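PDB 2P9B: possible prolidase from Bifidobacterium longum NCC2705, which probably hydrolyses carbon-nitrogen bonds as a member of the amidohydrolase family, and is a putative prolidase whose substrate is not established. Local coordinates for residues A[381-385]-A[386-390]; A[422-426]-A[427-431]. All blocks are in the same frame, centred on the assembly; numbering follows the deposited sequence.

Contact 1 of 2, residues A[381-385]-A[386-390]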
ATOM      1  N   VAL A 381     -10.489   2.409  -0.482  1.00 11.46           N
ATOM      2  CA  VAL A 381      -9.839   3.209  -1.514  1.00 10.62           C
ATOM      3  C   VAL A 381      -8.608   2.501  -2.078  1.00 11.13           C
ATOM      4  O   VAL A 381      -8.453   2.421  -3.294  1.00 10.68           O
ATOM      5  CB  VAL A 381      -9.437   4.621  -1.003  1.00  9.72           C
ATOM      6  CG1 VAL A 381      -8.847   5.429  -2.151  1.00 10.45           C
ATOM      7  CG2 VAL A 381     -10.655   5.340  -0.421  1.00 11.78           C
ATOM      8  N   ASN A 382      -7.743   1.986  -1.206  1.00 10.66           N
ATOM      9  CA  ASN A 382      -6.549   1.256  -1.650  1.00 10.71           C
ATOM     10  C   ASN A 382      -6.967   0.095  -2.566  1.00 11.14           C
ATOM     11  O   ASN A 382      -6.324  -0.165  -3.580  1.00 11.47           O
ATOM     12  CB  ASN A 382      -5.774   0.687  -0.444  1.00 11.19           C
ATOM     13  CG  ASN A 382      -4.529   1.510  -0.073  1.00 10.58           C
ATOM     14  OD1 ASN A 382      -3.829   1.188   0.902  1.00 13.42           O
ATOM     15  ND2 ASN A 382      -4.244   2.551  -0.841  1.00  9.54           N
ATOM     16  N   ALA A 383      -8.043  -0.601  -2.202  1.00 10.41           N
ATOM     17  CA  ALA A 383      -8.521  -1.728  -3.000  1.00  9.59           C
ATOM     18  C   ALA A 383      -8.891  -1.266  -4.405  1.00 10.38           C
ATOM     19  O   ALA A 383      -8.523  -1.906  -5.389  1.00 12.01           O
ATOM     20  CB  ALA A 383      -9.725  -2.390  -2.324  1.00 10.36           C
ATOM     21  N   SER A 384      -9.613  -0.153  -4.500  1.00 11.18           N
ATOM     22  CA  SER A 384     -10.005   0.370  -5.806  1.00 11.51           C
ATOM     23  C   SER A 384      -8.769   0.806  -6.582  1.00 11.55           C
ATOM     24  O   SER A 384      -8.626   0.515  -7.767  1.00 12.96           O
ATOM     25  CB  SER A 384     -10.955   1.565  -5.654  1.00 12.28           C
ATOM     26  OG  SER A 384     -12.186   1.167  -5.082  1.00 15.75           O
ATOM     27  N   ILE A 385      -7.865   1.500  -5.904  1.00 11.35           N
ATOM     28  CA  ILE A 385      -6.654   1.974  -6.549  1.00 10.71           C
ATOM     29  C   ILE A 385      -5.840   0.821  -7.129  1.00 11.73           C
ATOM     30  O   ILE A 385      -5.352   0.912  -8.252  1.00 12.97           O
ATOM     31  CB  ILE A 385      -5.781   2.777  -5.560  1.00 11.62           C
ATOM     32  CG1 ILE A 385      -6.514   4.064  -5.165  1.00 11.41           C
ATOM     33  CG2 ILE A 385      -4.431   3.094  -6.185  1.00 13.66           C
ATOM     34  CD1 ILE A 385      -5.817   4.863  -4.089  1.00 11.74           C
ATOM     35  N   LEU A 386      -5.721  -0.269  -6.377  1.00 11.68           N
ATOM     36  CA  LEU A 386      -4.950  -1.427  -6.835  1.00 11.71           C
ATOM     37  C   LEU A 386      -5.725  -2.345  -7.772  1.00 12.20           C
ATOM     38  O   LEU A 386      -5.189  -3.356  -8.246  1.00 13.33           O
ATOM     39  CB  LEU A 386      -4.443  -2.232  -5.637  1.00 11.32           C
ATOM     40  CG  LEU A 386      -3.506  -1.487  -4.685  1.00 10.99           C
ATOM     41  CD1 LEU A 386      -2.986  -2.450  -3.631  1.00 10.25           C
ATOM     42  CD2 LEU A 386      -2.348  -0.889  -5.459  1.00 13.55           C
ATOM     43  N   GLY A 387      -6.980  -1.993  -8.036  1.00 11.71           N
ATOM     44  CA  GLY A 387      -7.804  -2.786  -8.934  1.00 12.23           C
ATOM     45  C   GLY A 387      -8.286  -4.123  -8.396  1.00 14.00           C
ATOM     46  O   GLY A 387      -8.575  -5.044  -9.168  1.00 15.61           O
ATOM     47  N   VAL A 388      -8.391  -4.241  -7.077  1.00 12.56           N
ATOM     48  CA  VAL A 388      -8.839  -5.492  -6.477  1.00 13.34           C
ATOM     49  C   VAL A 388     -10.100  -5.318  -5.625  1.00 13.46           C
ATOM     50  O   VAL A 388     -10.438  -6.189  -4.826  1.00 13.69           O
ATOM     51  CB  VAL A 388      -7.724  -6.109  -5.600  1.00 12.10           C
ATOM     52  CG1 VAL A 388      -6.542  -6.517  -6.479  1.00 12.92           C
ATOM     53  CG2 VAL A 388      -7.271  -5.102  -4.547  1.00 11.48           C
ATOM     54  N   ASP A 389     -10.803  -4.209  -5.820  1.00 14.03           N
ATOM     55  CA  ASP A 389     -12.006  -3.925  -5.047  1.00 14.44           C
ATOM     56  C   ASP A 389     -13.129  -4.936  -5.239  1.00 14.62           C
ATOM     57  O   ASP A 389     -14.014  -5.048  -4.399  1.00 14.65           O
ATOM     58  CB  ASP A 389     -12.523  -2.520  -5.367  1.00 15.72           C
ATOM     59  CG  ASP A 389     -12.716  -2.293  -6.847  1.00 19.05           C
ATOM     60  OD1 ASP A 389     -11.715  -2.338  -7.597  1.00 20.98           O
ATOM     61  OD2 ASP A 389     -13.873  -2.070  -7.262  1.00 22.93           O
ATOM     62  N   ALA A 390     -13.096  -5.672  -6.340  1.00 15.05           N
ATOM     63  CA  ALA A 390     -14.133  -6.663  -6.582  1.00 16.44           C
ATOM     64  C   ALA A 390     -13.951  -7.855  -5.650  1.00 16.64           C
ATOM     65  O   ALA A 390     -14.915  -8.542  -5.310  1.00 17.37           O
ATOM     66  CB  ALA A 390     -14.093  -7.123  -8.036  1.00 18.24           C
TER
HETATM   67  O   HOH W   1     -10.868  -0.680  -9.602  1.00 29.73           O
HETATM   68  O   HOH W   2     -13.824   1.407  -7.581  1.00 31.89           O
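Ala383 and Ser384 meet Val388 and Asp389 in a local contact at the C-terminal end of helix 371-385, where a Schellman motif turns the chain into the loop toward strand 403-406. Leu386 N makes an i to i-4 bond to Asn382 O, 2.9 Å. Gly387 then takes a positive phi of 73°, which suits glycine. Beyond it, Val388 N bonds back to Ala383 O at 2.9 Å. Gly387 N also reaches Ser384 O at 3.0 Å, from above the carbonyl plane. The returning chain lays Val388 CG2 over the backbone of Ala383, 3.5 Å from Ala383 O. Ala383 CB rests on Asp389 CA at 3.9 Å. The buried side of the turn faces strand 68-78, where Ala383 and Leu386 touch Ile74. Arg286 holds Ile385 O, and Lys399 holds Asp389 O. On the other flank, Asp389 CG sits between its own backbone N and carbonyl carbon (chi1 53°), which folds the carboxylate back beside Ser384. Two waters bridge Ser384 and Asp389. One links Ser384 OG to Asp389 OD2, the latter only weakly. The other donates to both Ser384 O and Asp389 OD1, 2.7 Å from OD1.

Contact 2 of 2, residues A[422-426]-A[427-431]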
ATOM      1  N   LEU A 422      -5.872 -10.852  15.700  1.00 12.70           N
ATOM      2  CA  LEU A 422      -5.820 -11.958  14.750  1.00 12.18           C
ATOM      3  C   LEU A 422      -5.957 -11.423  13.334  1.00 12.64           C
ATOM      4  O   LEU A 422      -6.691 -10.467  13.096  1.00 13.74           O
ATOM      5  CB  LEU A 422      -6.960 -12.950  15.025  1.00 12.53           C
ATOM      6  CG  LEU A 422      -7.151 -14.137  14.071  1.00 13.15           C
ATOM      7  CD1 LEU A 422      -5.951 -15.071  14.148  1.00 13.53           C
ATOM      8  CD2 LEU A 422      -8.423 -14.896  14.445  1.00 13.38           C
ATOM      9  N   VAL A 423      -5.241 -12.043  12.405  1.00 11.58           N
ATOM     10  CA  VAL A 423      -5.302 -11.648  11.002  1.00 10.52           C
ATOM     11  C   VAL A 423      -5.759 -12.865  10.205  1.00 11.54           C
ATOM     12  O   VAL A 423      -5.289 -13.972  10.437  1.00 13.29           O
ATOM     13  CB  VAL A 423      -3.926 -11.218  10.472  1.00 11.09           C
ATOM     14  CG1 VAL A 423      -4.059 -10.697   9.037  1.00 10.96           C
ATOM     15  CG2 VAL A 423      -3.343 -10.152  11.371  1.00 10.34           C
ATOM     16  N   ILE A 424      -6.684 -12.655   9.281  1.00 10.36           N
ATOM     17  CA  ILE A 424      -7.184 -13.742   8.453  1.00 11.08           C
ATOM     18  C   ILE A 424      -6.976 -13.302   7.013  1.00 11.82           C
ATOM     19  O   ILE A 424      -7.415 -12.220   6.622  1.00 11.35           O
ATOM     20  CB  ILE A 424      -8.685 -14.000   8.728  1.00 11.73           C
ATOM     21  CG1 ILE A 424      -8.869 -14.328  10.211  1.00 15.08           C
ATOM     22  CG2 ILE A 424      -9.199 -15.134   7.843  1.00 12.11           C
ATOM     23  CD1 ILE A 424     -10.297 -14.561  10.637  1.00 17.57           C
ATOM     24  N   ALA A 425      -6.286 -14.133   6.236  1.00 10.89           N
ATOM     25  CA  ALA A 425      -6.007 -13.816   4.839  1.00 11.26           C
ATOM     26  C   ALA A 425      -6.749 -14.783   3.931  1.00 11.34           C
ATOM     27  O   ALA A 425      -6.496 -15.984   3.956  1.00 12.89           O
ATOM     28  CB  ALA A 425      -4.505 -13.899   4.574  1.00 12.13           C
ATOM     29  N   ALA A 426      -7.662 -14.253   3.125  1.00 11.69           N
ATOM     30  CA  ALA A 426      -8.445 -15.087   2.220  1.00 12.62           C
ATOM     31  C   ALA A 426      -8.996 -16.319   2.939  1.00 12.62           C
ATOM     32  O   ALA A 426      -8.945 -17.435   2.416  1.00 14.18           O
ATOM     33  CB  ALA A 426      -7.595 -15.506   1.031  1.00 14.22           C
ATOM     34  N   GLY A 427      -9.514 -16.112   4.146  1.00 12.90           N
ATOM     35  CA  GLY A 427     -10.086 -17.216   4.901  1.00 13.40           C
ATOM     36  C   GLY A 427      -9.094 -18.033   5.708  1.00 14.01           C
ATOM     37  O   GLY A 427      -9.490 -18.917   6.464  1.00 16.34           O
ATOM     38  N   HIS A 428      -7.807 -17.735   5.553  1.00 13.87           N
ATOM     39  CA  HIS A 428      -6.749 -18.452   6.263  1.00 15.13           C
ATOM     40  C   HIS A 428      -6.298 -17.704   7.509  1.00 14.32           C
ATOM     41  O   HIS A 428      -5.610 -16.690   7.406  1.00 15.10           O
ATOM     42  CB  HIS A 428      -5.525 -18.628   5.359  1.00 19.12           C
ATOM     43  CG  HIS A 428      -5.753 -19.510   4.174  1.00 23.30           C
ATOM     44  ND1 HIS A 428      -5.812 -20.884   4.268  1.00 26.63           N
ATOM     45  CD2 HIS A 428      -5.891 -19.219   2.858  1.00 26.22           C
ATOM     46  CE1 HIS A 428      -5.972 -21.401   3.064  1.00 26.64           C
ATOM     47  NE2 HIS A 428      -6.022 -20.412   2.189  1.00 25.08           N
ATOM     48  N   PRO A 429      -6.675 -18.185   8.702  1.00 15.51           N
ATOM     49  CA  PRO A 429      -6.237 -17.480   9.908  1.00 14.79           C
ATOM     50  C   PRO A 429      -4.721 -17.608  10.025  1.00 15.43           C
ATOM     51  O   PRO A 429      -4.153 -18.653   9.694  1.00 15.56           O
ATOM     52  CB  PRO A 429      -6.955 -18.229  11.030  1.00 16.72           C
ATOM     53  CG  PRO A 429      -8.181 -18.754  10.360  1.00 19.78           C
ATOM     54  CD  PRO A 429      -7.652 -19.236   9.033  1.00 18.34           C
ATOM     55  N   VAL A 430      -4.069 -16.548  10.483  1.00 13.32           N
ATOM     56  CA  VAL A 430      -2.623 -16.570  10.646  1.00 14.02           C
ATOM     57  C   VAL A 430      -2.344 -16.921  12.104  1.00 13.52           C
ATOM     58  O   VAL A 430      -2.466 -16.077  12.985  1.00 13.10           O
ATOM     59  CB  VAL A 430      -2.011 -15.195  10.324  1.00 14.78           C
ATOM     60  CG1 VAL A 430      -0.496 -15.258  10.454  1.00 15.41           C
ATOM     61  CG2 VAL A 430      -2.418 -14.766   8.923  1.00 15.79           C
ATOM     62  N   TRP A 431      -1.984 -18.177  12.355  1.00 13.98           N
ATOM     63  CA  TRP A 431      -1.719 -18.621  13.723  1.00 14.19           C
ATOM     64  C   TRP A 431      -0.309 -18.265  14.186  1.00 15.19           C
ATOM     65  O   TRP A 431       0.531 -19.142  14.401  1.00 15.62           O
ATOM     66  CB  TRP A 431      -1.931 -20.131  13.837  1.00 14.91           C
ATOM     67  CG  TRP A 431      -3.306 -20.587  13.439  1.00 16.00           C
ATOM     68  CD1 TRP A 431      -3.612 -21.613  12.596  1.00 17.18           C
ATOM     69  CD2 TRP A 431      -4.561 -20.061  13.902  1.00 18.15           C
ATOM     70  NE1 TRP A 431      -4.974 -21.770  12.511  1.00 19.23           N
ATOM     71  CE2 TRP A 431      -5.579 -20.842  13.311  1.00 18.12           C
ATOM     72  CE3 TRP A 431      -4.918 -19.033  14.782  1.00 17.25           C
ATOM     73  CZ2 TRP A 431      -6.941 -20.597  13.544  1.00 18.35           C
ATOM     74  CZ3 TRP A 431      -6.273 -18.792  15.016  1.00 19.86           C
ATOM     75  CH2 TRP A 431      -7.266 -19.585  14.409  1.00 19.13           C
TER
HETATM   76  O   HOH W   3      -2.929 -13.314  13.459  1.00 13.07           O
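His428 N and Ala425 O bond at 2.7 Å across the type I' turn of a tight beta hairpin, strands 422-425 and 428-429. Ala425 N returns a nearly straight bond to His428 O (171°), and Val430 N bonds to Val423 O. His428 CG lies anti to its carbonyl carbon (chi1 -66°), which sets the imidazole alongside the turn. Its CD2 edge lies 3.5 Å from Ala425 O, near the ring plane. The side chain also touches Val11 and Leu155. An alanine in place of His428 would probably keep the turn bonds but leave Ala425 O, Val11 and Leu155 without the ring beside them. On the opposite face of the hairpin, Ile424 CG2 packs on Gly427 C at 3.6 Å. Gly427 has backbone angles at which a CB would clash with Ala426 O. Farther along, Leu422 CD1 meets Trp431 CZ3 obliquely at 3.8 Å, while Pro429 CB lies over one face of the indole, toward its rim. Outside the hairpin, strand 403-406 pairs with strand 422-425, Leu125 of helix 113-126 packs on Val423, Ala425 and Val430, and Asp402 OD1 accepts from Ala426 N. A water at the open end accepts from Val423 N and donates to Val430 O, 2.8 Å from each.

From the N terminus, the chain passes strand 68-78 and helix 113-126 long before either contact. Contact 1 then closes the turn that ends helix 371-385, against strand 68-78. The chain runs on into strand 403-406, antiparallel to strand 68-78. Contact 2 follows and closes the hairpin of strands 422-425 and 428-429. This hairpin extends the same mixed sheet beyond strand 403-406. The two contacts are in series and neither nest nor cross. The centres of contacts 1 and 2 lie about 20 Å apart, and they do not touch. Strands 68-78 and 403-406 connect them. Both belong to the amidohydrolase-family region, a member of the TIM-barrel clan.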